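Local atomic coordinates of cytochrome c2 (Rhodobacter sphaeroides, PDB entry 1CXC), a protein that carries electrons on a covalently bound heme c, serving as donor to the oxidized bacteriochlorophyll in bacterial photosynthesis. Residues Y116-Q119 and V120-P124. Residues are numbered along the deposited sequence; the frame is centred on the assembly and turned at random.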
# COMPACT_ATOMS: atom_id res chain seq x y z
N TYR A 116 10.77 -3.77 -3.51
CA TYR A 116 10.21 -4.86 -4.29
C TYR A 116 9.09 -4.33 -5.19
O TYR A 116 9.04 -4.58 -6.39
CB TYR A 116 9.68 -5.91 -3.29
CG TYR A 116 8.77 -6.98 -3.88
CD1 TYR A 116 9.24 -7.80 -4.90
CD2 TYR A 116 7.48 -7.12 -3.42
CE1 TYR A 116 8.42 -8.77 -5.46
CE2 TYR A 116 6.66 -8.07 -3.97
CZ TYR A 116 7.13 -8.89 -4.99
OH TYR A 116 6.30 -9.85 -5.56
N LEU A 117 8.32 -3.37 -4.71
CA LEU A 117 7.24 -2.79 -5.51
C LEU A 117 7.79 -1.93 -6.63
O LEU A 117 7.17 -1.78 -7.67
CB LEU A 117 6.30 -1.96 -4.64
CG LEU A 117 5.56 -2.71 -3.55
CD1 LEU A 117 4.81 -1.72 -2.68
CD2 LEU A 117 4.62 -3.74 -4.16
N GLN A 118 8.91 -1.27 -6.41
CA GLN A 118 9.51 -0.48 -7.46
C GLN A 118 10.06 -1.42 -8.53
O GLN A 118 10.45 -0.99 -9.61
CB GLN A 118 10.63 0.37 -6.89
CG GLN A 118 10.08 1.64 -6.26
CD GLN A 118 9.86 2.75 -7.29
OE1 GLN A 118 9.99 3.92 -7.00
NE2 GLN A 118 9.54 2.44 -8.54
N GLN A 119 10.23 -2.71 -8.21
CA GLN A 119 10.71 -3.64 -9.22
C GLN A 119 9.58 -4.31 -9.95
O GLN A 119 9.59 -4.38 -11.16
CB GLN A 119 11.51 -4.79 -8.62
CG GLN A 119 12.76 -4.35 -7.90
CD GLN A 119 13.73 -3.66 -8.82
OE1 GLN A 119 13.98 -4.09 -9.94
NE2 GLN A 119 14.26 -2.52 -8.38
N VAL A 120 8.47 -4.58 -9.32
CA VAL A 120 7.43 -5.30 -10.03
C VAL A 120 6.09 -4.59 -10.18
O VAL A 120 5.18 -5.15 -10.80
CB VAL A 120 7.16 -6.65 -9.31
CG1 VAL A 120 8.38 -7.52 -9.23
CG2 VAL A 120 6.59 -6.41 -7.91
N ALA A 121 5.81 -3.56 -9.41
CA ALA A 121 4.48 -2.98 -9.47
C ALA A 121 4.39 -1.60 -10.05
O ALA A 121 3.51 -0.84 -9.69
CB ALA A 121 3.91 -2.92 -8.06
N VAL A 122 5.32 -1.23 -10.93
CA VAL A 122 5.30 0.09 -11.54
C VAL A 122 4.57 0.02 -12.86
O VAL A 122 4.98 -0.72 -13.76
CB VAL A 122 6.73 0.58 -11.78
CG1 VAL A 122 6.72 1.96 -12.40
CG2 VAL A 122 7.50 0.61 -10.48
N ARG A 123 3.55 0.86 -13.04
CA ARG A 123 2.79 0.83 -14.27
C ARG A 123 3.29 1.85 -15.28
O ARG A 123 3.93 2.84 -14.93
CB ARG A 123 1.31 1.08 -14.02
CG ARG A 123 0.50 1.28 -15.29
CD ARG A 123 -0.93 0.80 -15.08
NE ARG A 123 -1.42 1.32 -13.83
CZ ARG A 123 -2.15 0.58 -13.02
NH1 ARG A 123 -2.73 -0.52 -13.47
NH2 ARG A 123 -2.54 1.08 -11.86
N PRO A 124 3.34 1.42 -16.54
CA PRO A 124 3.62 2.33 -17.64
C PRO A 124 2.33 2.65 -18.40
O PRO A 124 1.68 1.71 -18.88
CB PRO A 124 4.59 1.58 -18.52
CG PRO A 124 4.56 0.13 -18.12
CD PRO A 124 3.75 0.05 -16.84
OXT PRO A 124 2.01 3.84 -18.50
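Y116 and V120 meet where the C-terminal helix of the cytochrome c fold, residues 107-120, runs out into the chain's tail. Two backbone bonds close this last turn. V120 N donates to Y116 O at 3.0 Å. Y116 O also takes Q119 N at 2.9 Å, so two donors grip one acceptor. A121 N then reaches L117 O at 2.8 Å. A121 is the first residue past the helix to leave helical backbone angles, and it also shares a backbone hydrogen bond with G42.

Y116 has CG anti to its own N (chi1 167°), which sets the ring beside V120. Methyl CG2 of V120 lies over one face, 4.0 Å from the ring centroid, as a CH-pi contact. Ring and valine together pack on I29 of strand 28-30. With an alanine in place of Y116, the V120 methyl is likely to lose its aromatic cover and a gap to open beside I29. The side chain of L117 is buried and lies about 5 Å from the heme c, and its CD2 meets A121 CB. R123 is salt-bridged to D24. V122 CG2 touches Q118 NE2 at 3.4 Å.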